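SusD homolog (Bacteroides thetaiotaomicron, PDB 3SGH) probably binds glycans at the outer membrane as a SusD-like lipoprotein, in the manner of the starch-utilisation protein SusD. Local coordinates at residues A[67-70]-A[71-74]; A[454-457]-A[458-461]; A[461-464]-A[465-469]. All coordinates share one frame; numbering follows the deposited sequence.

Contact 1: residues A[67-70]-A[71-74]; sequences NASE and GHND
Ser-69 and His-72 meet where the extended chain through Ser-69 passes into the first turn of helix 70-73, their CA atoms 5.2 Å apart. Two i to i+4 backbone bonds close this turn: Asn-73 N gives to Ser-69 O at 2.8 Å, almost straight at 171°, and Asp-74 N gives to Glu-70 O. The Ser-69 side chain takes the backbone N-H of His-72, OG to N 3.0 Å, with an N-H...O angle of 161°. Its OG sits between the backbone N and the carbonyl carbon (chi1 68°), which turns the hydroxyl back over the start of the helix. The same oxygen lies over one face of the imidazole, 3.2 Å from His-72 CG. Water 1 joins the two residues a second time: it accepts from Ser-69 N at 2.8 Å and, weakly, from His-72 ND1. Ala-68 CB rests against His-72 CB at 3.9 Å, while Trp-56 and Phe-58 meet the imidazole edge-to-face. At the end of the turn Asn-73 ND2 gives to Asp-74 OD1 at 2.9 Å, the acceptor lying in the amide plane; this amide nitrogen also reaches Arg-458 O. The Glu-70 carboxylate forms a salt bridge with Arg-461. Asp-74 OD2 takes the backbone N-H of Arg-461, so the acidic side chains of this turn hold the start of helix 461-466. The arrangement is a classic serine N-cap, with OG accepting from the N-H of His-72, the N3 residue, at the head of a short surface helix.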
ATOM      1  N   ASN A  67      -8.476   0.092 -17.591  1.00 14.36           N
ATOM      2  CA  ASN A  67      -8.012  -0.258 -18.926  1.00 14.92           C
ATOM      3  C   ASN A  67      -6.779   0.562 -19.348  1.00 14.97           C
ATOM      4  O   ASN A  67      -6.753   1.215 -20.406  1.00 17.02           O
ATOM      5  CB  ASN A  67      -9.142  -0.100 -19.934  1.00 16.09           C
ATOM      6  CG  ASN A  67      -8.934  -0.926 -21.166  1.00 18.62           C
ATOM      7  OD1 ASN A  67      -8.659  -2.117 -21.069  1.00 21.03           O
ATOM      8  ND2 ASN A  67      -9.064  -0.304 -22.351  1.00 19.30           N
ATOM      9  N   ALA A  68      -5.755   0.510 -18.505  1.00 13.59           N
ATOM     10  CA  ALA A  68      -4.481   1.185 -18.799  1.00 14.28           C
ATOM     11  C   ALA A  68      -3.793   0.670 -20.044  1.00 14.09           C
ATOM     12  O   ALA A  68      -3.873  -0.526 -20.401  1.00 14.19           O
ATOM     13  CB  ALA A  68      -3.508   1.067 -17.623  1.00 15.01           C
ATOM     14  N   SER A  69      -3.041   1.573 -20.653  1.00 14.66           N
ATOM     15  CA  SER A  69      -2.083   1.269 -21.700  1.00 15.48           C
ATOM     16  C   SER A  69      -1.025   0.290 -21.222  1.00 16.57           C
ATOM     17  O   SER A  69      -0.807   0.130 -20.046  1.00 14.99           O
ATOM     18  CB  SER A  69      -1.383   2.551 -22.156  1.00 15.49           C
ATOM     19  OG  SER A  69      -0.542   3.072 -21.132  1.00 15.75           O
ATOM     20  N   GLU A  70      -0.358  -0.370 -22.158  1.00 16.73           N
ATOM     21  CA  GLU A  70       0.748  -1.258 -21.805  1.00 17.41           C
ATOM     22  C   GLU A  70       1.815  -0.505 -21.037  1.00 17.43           C
ATOM     23  O   GLU A  70       2.310  -1.018 -20.055  1.00 16.58           O
ATOM     24  CB  GLU A  70       1.361  -1.844 -23.056  1.00 18.32           C
ATOM     25  CG  GLU A  70       0.414  -2.809 -23.795  1.00 19.54           C
ATOM     26  CD  GLU A  70       1.038  -3.484 -25.030  1.00 26.86           C
ATOM     27  OE1 GLU A  70       2.223  -3.225 -25.341  1.00 28.78           O
ATOM     28  OE2 GLU A  70       0.325  -4.259 -25.736  1.00 29.05           O
ATOM     29  N   GLY A  71       2.190   0.685 -21.525  1.00 17.62           N
ATOM     30  CA  GLY A  71       3.203   1.512 -20.851  1.00 17.84           C
ATOM     31  C   GLY A  71       2.872   1.847 -19.408  1.00 16.45           C
ATOM     32  O   GLY A  71       3.745   1.762 -18.525  1.00 17.05           O
ATOM     33  N   HIS A  72       1.619   2.238 -19.161  1.00 16.08           N
ATOM     34  CA  HIS A  72       1.144   2.516 -17.816  1.00 14.39           C
ATOM     35  C   HIS A  72       1.106   1.227 -17.022  1.00 14.00           C
ATOM     36  O   HIS A  72       1.649   1.163 -15.932  1.00 14.85           O
ATOM     37  CB  HIS A  72      -0.217   3.198 -17.840  1.00 13.76           C
ATOM     38  CG  HIS A  72      -0.146   4.602 -18.304  1.00 14.41           C
ATOM     39  ND1 HIS A  72      -1.247   5.416 -18.396  1.00 16.60           N
ATOM     40  CD2 HIS A  72       0.922   5.357 -18.665  1.00 18.45           C
ATOM     41  CE1 HIS A  72      -0.863   6.607 -18.820  1.00 17.67           C
ATOM     42  NE2 HIS A  72       0.453   6.604 -18.983  1.00 18.54           N
ATOM     43  N   ASN A  73       0.515   0.180 -17.563  1.00 14.40           N
ATOM     44  CA  ASN A  73       0.504  -1.084 -16.832  1.00 13.96           C
ATOM     45  C   ASN A  73       1.923  -1.535 -16.376  1.00 13.50           C
ATOM     46  O   ASN A  73       2.116  -1.905 -15.238  1.00 13.90           O
ATOM     47  CB  ASN A  73      -0.084  -2.196 -17.678  1.00 14.19           C
ATOM     48  CG  ASN A  73      -0.072  -3.536 -16.951  1.00 16.89           C
ATOM     49  OD1 ASN A  73      -0.994  -3.840 -16.191  1.00 14.47           O
ATOM     50  ND2 ASN A  73       0.987  -4.310 -17.143  1.00 12.49           N
ATOM     51  N   ASP A  74       2.862  -1.512 -17.307  1.00 13.96           N
ATOM     52  CA  ASP A  74       4.204  -2.068 -17.105  1.00 14.98           C
ATOM     53  C   ASP A  74       5.123  -1.207 -16.256  1.00 15.85           C
ATOM     54  O   ASP A  74       6.251  -1.610 -15.965  1.00 14.96           O
ATOM     55  CB  ASP A  74       4.885  -2.235 -18.488  1.00 14.42           C
ATOM     56  CG  ASP A  74       4.159  -3.241 -19.417  1.00 15.27           C
ATOM     57  OD1 ASP A  74       3.129  -3.856 -19.001  1.00 18.11           O
ATOM     58  OD2 ASP A  74       4.652  -3.432 -20.566  1.00 15.47           O
TER
HETATM   59  O   HOH W   1      -3.441   4.230 -19.808  1.00 15.16           O

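Contact 2: residues A[454-457]-A[458-461]; sequences QRRL and RFTR
Arg-456 reaches past two residues of the extended chain to set the NH2 end of its guanidinium over the face of the Phe-459 ring, a cation-pi contact with CZ 4.8 Å from the ring centroid and only 12° off its normal. This is the close-packed part. NH2 leads, 3.5 Å from Phe-459 CE1, and the two planes stand 77° apart, so the guanidinium meets the ring face with its edge. A bend at chi3 (-84°) steers the group there, and its own face lies over the backbone N of Arg-458. Val-471, Ala-474 and Val-475 of helix 468-477 also pack on the phenyl group. The partly exposed side is looser: across the contact Arg-458 CG comes no nearer to Arg-456 NH1 than 4.0 Å. The two arginines cross at about a right angle, and Arg-458 NE turns to Asn-485. Within 454-457, Gln-454 NE2 gives to Arg-456 O at 2.9 Å from above the carbonyl plane, tying down the backbone. Arg-456 NH1 pairs with Asp-483 and also bonds Ser-484 O, while NH2 gives to Gln-120 O. The buried positive charge is thus probably balanced by one carboxylate and further eased by carbonyl oxygens and the aromatic face.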
ATOM      1  N   GLN A 454     -10.605  -3.644 -10.839  1.00 15.59           N
ATOM      2  CA  GLN A 454      -9.409  -4.275 -11.399  1.00 15.15           C
ATOM      3  C   GLN A 454      -8.816  -5.173 -10.336  1.00 14.91           C
ATOM      4  O   GLN A 454      -8.787  -4.814  -9.189  1.00 14.95           O
ATOM      5  CB  GLN A 454      -8.386  -3.220 -11.859  1.00 14.53           C
ATOM      6  CG  GLN A 454      -7.135  -3.856 -12.464  1.00 14.62           C
ATOM      7  CD  GLN A 454      -6.412  -2.971 -13.464  1.00 14.14           C
ATOM      8  OE1 GLN A 454      -6.963  -1.958 -13.954  1.00 15.64           O
ATOM      9  NE2 GLN A 454      -5.160  -3.364 -13.815  1.00 13.29           N
ATOM     10  N   ARG A 455      -8.369  -6.363 -10.710  1.00 13.70           N
ATOM     11  CA  ARG A 455      -7.994  -7.387  -9.744  1.00 14.25           C
ATOM     12  C   ARG A 455      -6.455  -7.571  -9.645  1.00 13.72           C
ATOM     13  O   ARG A 455      -5.960  -8.073  -8.638  1.00 15.69           O
ATOM     14  CB  ARG A 455      -8.706  -8.671 -10.065  1.00 15.01           C
ATOM     15  CG  ARG A 455     -10.204  -8.548 -10.139  1.00 14.36           C
ATOM     16  CD  ARG A 455     -10.884  -7.980  -8.867  1.00 14.45           C
ATOM     17  NE  ARG A 455     -10.676  -8.841  -7.697  1.00 15.03           N
ATOM     18  CZ  ARG A 455     -11.104  -8.591  -6.454  1.00 15.88           C
ATOM     19  NH1 ARG A 455     -11.739  -7.468  -6.161  1.00 15.64           N
ATOM     20  NH2 ARG A 455     -10.900  -9.469  -5.473  1.00 18.78           N
ATOM     21  N   ARG A 456      -5.744  -7.150 -10.690  1.00 13.61           N
ATOM     22  CA  ARG A 456      -4.287  -7.244 -10.785  1.00 13.38           C
ATOM     23  C   ARG A 456      -3.755  -6.411 -11.954  1.00 14.34           C
ATOM     24  O   ARG A 456      -4.508  -6.028 -12.849  1.00 13.56           O
ATOM     25  CB  ARG A 456      -3.838  -8.696 -11.000  1.00 12.28           C
ATOM     26  CG  ARG A 456      -4.160  -9.298 -12.342  1.00 14.55           C
ATOM     27  CD  ARG A 456      -3.833 -10.759 -12.434  1.00 15.08           C
ATOM     28  NE  ARG A 456      -2.415 -10.948 -12.764  1.00 14.74           N
ATOM     29  CZ  ARG A 456      -1.936 -10.968 -14.004  1.00 18.00           C
ATOM     30  NH1 ARG A 456      -2.737 -10.756 -15.056  1.00 13.72           N
ATOM     31  NH2 ARG A 456      -0.635 -11.162 -14.207  1.00 17.04           N
ATOM     32  N   LEU A 457      -2.450  -6.160 -11.946  1.00 14.07           N
ATOM     33  CA  LEU A 457      -1.762  -5.686 -13.139  0.50 14.66           C
ATOM     34  C   LEU A 457      -1.311  -6.912 -13.946  1.00 15.32           C
ATOM     35  O   LEU A 457      -1.158  -7.991 -13.394  1.00 15.19           O
ATOM     36  CB  LEU A 457      -0.564  -4.811 -12.749  0.50 15.24           C
ATOM     37  CG  LEU A 457      -0.878  -3.333 -12.488  0.50 16.23           C
ATOM     38  CD1 LEU A 457      -2.026  -3.120 -11.512  0.50 18.00           C
ATOM     39  CD2 LEU A 457       0.401  -2.621 -12.013  0.50 16.84           C
ATOM     40  N   ARG A 458      -1.081  -6.721 -15.242  1.00 15.25           N
ATOM     41  CA  ARG A 458      -0.683  -7.772 -16.139  1.00 15.47           C
ATOM     42  C   ARG A 458       0.837  -7.849 -16.227  1.00 15.88           C
ATOM     43  O   ARG A 458       1.546  -6.900 -15.844  1.00 15.33           O
ATOM     44  CB  ARG A 458      -1.269  -7.522 -17.536  1.00 15.66           C
ATOM     45  CG  ARG A 458      -2.777  -7.678 -17.599  1.00 17.13           C
ATOM     46  CD  ARG A 458      -3.346  -7.377 -18.994  1.00 17.30           C
ATOM     47  NE  ARG A 458      -3.262  -5.924 -19.249  1.00 22.64           N
ATOM     48  CZ  ARG A 458      -2.334  -5.325 -19.988  1.00 24.43           C
ATOM     49  NH1 ARG A 458      -1.387  -6.030 -20.602  1.00 25.74           N
ATOM     50  NH2 ARG A 458      -2.326  -4.005 -20.112  1.00 25.40           N
ATOM     51  N   PHE A 459       1.304  -8.982 -16.749  1.00 16.34           N
ATOM     52  CA  PHE A 459       2.710  -9.200 -17.083  1.00 16.42           C
ATOM     53  C   PHE A 459       3.117  -8.159 -18.164  1.00 17.44           C
ATOM     54  O   PHE A 459       2.277  -7.679 -18.952  1.00 17.69           O
ATOM     55  CB  PHE A 459       2.912 -10.643 -17.572  1.00 16.98           C
ATOM     56  CG  PHE A 459       2.538 -11.716 -16.550  1.00 15.59           C
ATOM     57  CD1 PHE A 459       2.812 -11.550 -15.214  1.00 16.53           C
ATOM     58  CD2 PHE A 459       1.975 -12.899 -16.979  1.00 17.74           C
ATOM     59  CE1 PHE A 459       2.535 -12.567 -14.293  1.00 15.98           C
ATOM     60  CE2 PHE A 459       1.691 -13.919 -16.089  1.00 19.89           C
ATOM     61  CZ  PHE A 459       1.955 -13.762 -14.761  1.00 16.18           C
ATOM     62  N   THR A 460       4.394  -7.801 -18.194  1.00 16.66           N
ATOM     63  CA  THR A 460       4.848  -6.714 -19.051  1.00 17.11           C
ATOM     64  C   THR A 460       5.221  -7.110 -20.473  1.00 17.87           C
ATOM     65  O   THR A 460       5.594  -8.264 -20.749  1.00 17.66           O
ATOM     66  CB  THR A 460       6.093  -6.047 -18.457  1.00 17.29           C
ATOM     67  OG1 THR A 460       7.179  -6.985 -18.520  1.00 18.16           O
ATOM     68  CG2 THR A 460       5.817  -5.564 -16.994  1.00 17.23           C
ATOM     69  N   ARG A 461       5.161  -6.130 -21.374  1.00 18.18           N
ATOM     70  CA  ARG A 461       5.539  -6.368 -22.755  1.00 20.05           C
ATOM     71  C   ARG A 461       6.995  -6.776 -22.818  1.00 19.39           C
ATOM     72  O   ARG A 461       7.353  -7.643 -23.634  1.00 17.71           O
ATOM     73  CB  ARG A 461       5.269  -5.165 -23.689  1.00 21.17           C
ATOM     74  CG  ARG A 461       5.771  -5.469 -25.161  1.00 27.21           C
ATOM     75  CD  ARG A 461       5.280  -4.528 -26.274  1.00 35.51           C
ATOM     76  NE  ARG A 461       3.863  -4.783 -26.524  1.00 39.39           N
ATOM     77  CZ  ARG A 461       3.320  -5.233 -27.650  1.00 41.99           C
ATOM     78  NH1 ARG A 461       4.033  -5.484 -28.771  1.00 43.05           N
ATOM     79  NH2 ARG A 461       2.006  -5.420 -27.648  1.00 42.25           N
TER

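Contact 3: residues A[461-464]-A[465-469]; sequences RSEY and NNNKA
Glu-463 OE1 is gripped by two groups, the amide ND2 of Asn-467 at 3.0 Å and the hydroxyl of Tyr-137. The Asn-467 bond is nearly straight (170°) and bridges i to i+4 at the kink between helices 461-466 and 468-477, where Asn-467 leaves helical geometry. The two side chains run side by side. ND2 meets the syn side of OE1 but 28° out of the carboxylate plane, and a bend at chi2 (-76°) brings the acid back toward the amide. Asn-467 ND2 also gives to Ala-135 O, its OD1 accepting from Asn-470. Replacing Glu-463 by an alanine is likely to cost Tyr-137 OH this partner and the Asn-467 amide one of its bonds, leaving it to Ala-135 and Asn-470. In the backbone, the last helical bonds run Asn-465 N to Arg-461 O, Asn-466 N to Ser-462 O and Asn-467 N to Glu-463 O, the last at 2.8 Å. Ser-462 O takes a second, weak bond from Asn-466 ND2. On the exposed flank Arg-461 CG lies 3.4 Å from Asn-465 ND2. Lys-468 NZ, salt-bridged to Glu-472, gives to water 2 at 2.8 Å, and this water donates in turn to Tyr-464 O at 2.6 Å.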
ATOM      1  N   ARG A 461       5.161  -6.130 -21.374  1.00 18.18           N
ATOM      2  CA  ARG A 461       5.539  -6.368 -22.755  1.00 20.05           C
ATOM      3  C   ARG A 461       6.995  -6.776 -22.818  1.00 19.39           C
ATOM      4  O   ARG A 461       7.353  -7.643 -23.634  1.00 17.71           O
ATOM      5  CB  ARG A 461       5.269  -5.165 -23.689  1.00 21.17           C
ATOM      6  CG  ARG A 461       5.771  -5.469 -25.161  1.00 27.21           C
ATOM      7  CD  ARG A 461       5.280  -4.528 -26.274  1.00 35.51           C
ATOM      8  NE  ARG A 461       3.863  -4.783 -26.524  1.00 39.39           N
ATOM      9  CZ  ARG A 461       3.320  -5.233 -27.650  1.00 41.99           C
ATOM     10  NH1 ARG A 461       4.033  -5.484 -28.771  1.00 43.05           N
ATOM     11  NH2 ARG A 461       2.006  -5.420 -27.648  1.00 42.25           N
ATOM     12  N   SER A 462       7.850  -6.173 -21.983  1.00 18.16           N
ATOM     13  CA  SER A 462       9.292  -6.498 -22.061  1.00 19.26           C
ATOM     14  C   SER A 462       9.544  -7.970 -21.707  1.00 18.83           C
ATOM     15  O   SER A 462      10.460  -8.616 -22.237  1.00 19.15           O
ATOM     16  CB  SER A 462      10.133  -5.523 -21.210  1.00 19.41           C
ATOM     17  OG  SER A 462       9.980  -5.828 -19.826  1.00 25.05           O
ATOM     18  N   GLU A 463       8.715  -8.521 -20.840  1.00 17.97           N
ATOM     19  CA  GLU A 463       8.830  -9.933 -20.488  1.00 17.76           C
ATOM     20  C   GLU A 463       8.326 -10.867 -21.610  1.00 17.86           C
ATOM     21  O   GLU A 463       8.936 -11.920 -21.887  1.00 18.30           O
ATOM     22  CB  GLU A 463       8.143 -10.207 -19.164  1.00 17.78           C
ATOM     23  CG  GLU A 463       8.957  -9.634 -17.992  1.00 18.19           C
ATOM     24  CD  GLU A 463      10.159 -10.512 -17.686  1.00 19.22           C
ATOM     25  OE1 GLU A 463       9.936 -11.622 -17.183  1.00 21.51           O
ATOM     26  OE2 GLU A 463      11.318 -10.109 -17.963  1.00 20.78           O
ATOM     27  N   TYR A 464       7.205 -10.510 -22.227  1.00 17.54           N
ATOM     28  CA  TYR A 464       6.756 -11.271 -23.384  1.00 18.92           C
ATOM     29  C   TYR A 464       7.792 -11.250 -24.533  1.00 20.11           C
ATOM     30  O   TYR A 464       7.923 -12.205 -25.285  1.00 18.97           O
ATOM     31  CB  TYR A 464       5.397 -10.780 -23.879  1.00 19.13           C
ATOM     32  CG  TYR A 464       4.212 -11.276 -23.060  1.00 17.95           C
ATOM     33  CD1 TYR A 464       3.693 -12.559 -23.264  1.00 21.19           C
ATOM     34  CD2 TYR A 464       3.602 -10.461 -22.127  1.00 18.98           C
ATOM     35  CE1 TYR A 464       2.615 -13.014 -22.534  1.00 21.83           C
ATOM     36  CE2 TYR A 464       2.501 -10.884 -21.396  1.00 19.34           C
ATOM     37  CZ  TYR A 464       2.001 -12.173 -21.612  1.00 20.54           C
ATOM     38  OH  TYR A 464       0.910 -12.633 -20.911  1.00 21.57           O
ATOM     39  N   ASN A 465       8.527 -10.150 -24.643  1.00 19.28           N
ATOM     40  CA  ASN A 465       9.459  -9.957 -25.740  1.00 19.41           C
ATOM     41  C   ASN A 465      10.804 -10.648 -25.481  1.00 19.10           C
ATOM     42  O   ASN A 465      11.293 -11.315 -26.368  1.00 19.72           O
ATOM     43  CB  ASN A 465       9.653  -8.435 -25.980  1.00 19.51           C
ATOM     44  CG  ASN A 465       8.558  -7.832 -26.831  1.00 21.32           C
ATOM     45  OD1 ASN A 465       7.795  -8.545 -27.485  1.00 23.16           O
ATOM     46  ND2 ASN A 465       8.523  -6.511 -26.882  1.00 21.09           N
ATOM     47  N   ASN A 466      11.329 -10.523 -24.263  1.00 19.58           N
ATOM     48  CA  ASN A 466      12.667 -11.008 -23.895  1.00 20.46           C
ATOM     49  C   ASN A 466      12.738 -12.210 -22.975  1.00 21.37           C
ATOM     50  O   ASN A 466      13.826 -12.768 -22.766  1.00 23.35           O
ATOM     51  CB  ASN A 466      13.462  -9.871 -23.276  1.00 20.01           C
ATOM     52  CG  ASN A 466      13.541  -8.679 -24.202  1.00 19.90           C
ATOM     53  OD1 ASN A 466      14.170  -8.756 -25.260  1.00 20.03           O
ATOM     54  ND2 ASN A 466      12.889  -7.602 -23.826  1.00 20.64           N
ATOM     55  N   ASN A 467      11.607 -12.596 -22.395  1.00 21.13           N
ATOM     56  CA  ASN A 467      11.557 -13.743 -21.508  1.00 21.01           C
ATOM     57  C   ASN A 467      10.296 -14.554 -21.837  1.00 21.23           C
ATOM     58  O   ASN A 467       9.566 -15.010 -20.950  1.00 21.38           O
ATOM     59  CB  ASN A 467      11.566 -13.256 -20.062  1.00 20.37           C
ATOM     60  CG  ASN A 467      11.832 -14.368 -19.045  1.00 20.37           C
ATOM     61  OD1 ASN A 467      12.348 -15.441 -19.372  1.00 19.06           O
ATOM     62  ND2 ASN A 467      11.481 -14.098 -17.789  1.00 19.19           N
ATOM     63  N   LYS A 468      10.083 -14.754 -23.136  1.00 21.68           N
ATOM     64  CA  LYS A 468       8.830 -15.261 -23.664  1.00 22.66           C
ATOM     65  C   LYS A 468       8.352 -16.628 -23.129  1.00 22.17           C
ATOM     66  O   LYS A 468       7.207 -16.761 -22.711  1.00 20.81           O
ATOM     67  CB  LYS A 468       8.915 -15.371 -25.177  1.00 23.54           C
ATOM     68  CG  LYS A 468       7.568 -15.680 -25.870  1.00 27.73           C
ATOM     69  CD  LYS A 468       7.804 -15.793 -27.391  1.00 32.74           C
ATOM     70  CE  LYS A 468       6.614 -16.377 -28.079  1.00 37.67           C
ATOM     71  NZ  LYS A 468       5.433 -15.502 -27.857  1.00 41.47           N
ATOM     72  N   ALA A 469       9.208 -17.630 -23.202  1.00 21.84           N
ATOM     73  CA  ALA A 469       8.857 -18.971 -22.737  1.00 22.46           C
ATOM     74  C   ALA A 469       8.477 -18.937 -21.246  1.00 21.74           C
ATOM     75  O   ALA A 469       7.461 -19.518 -20.842  1.00 21.89           O
ATOM     76  CB  ALA A 469      10.056 -20.013 -23.042  1.00 22.87           C
TER
HETATM   77  O   HOH W   2       6.558 -13.017 -27.363  1.00 38.64           O

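In the fold
Contact 2 is the buried one of the three; contact 1 lies at the surface, and contact 3 is only partly covered and farthest from the chain's centre. Contacts 2 and 3 are consecutive, sharing Arg-461, whereas contact 1 comes from a remote part of the sequence and meets them in space. Arg-461 is the common point, where 67-74 meets the start of helix 461-466, its NE 2.6 Å from Glu-70 OE1. Phe-459 of contact 2 packs on Tyr-464 of contact 3. Chemistry follows place: contacts 1 and 3 join helix-end polar bonds with a bridging water, a serine cap in one and an amide-carboxylate pair in the other, while buried contact 2 sets an arginine on an aromatic face.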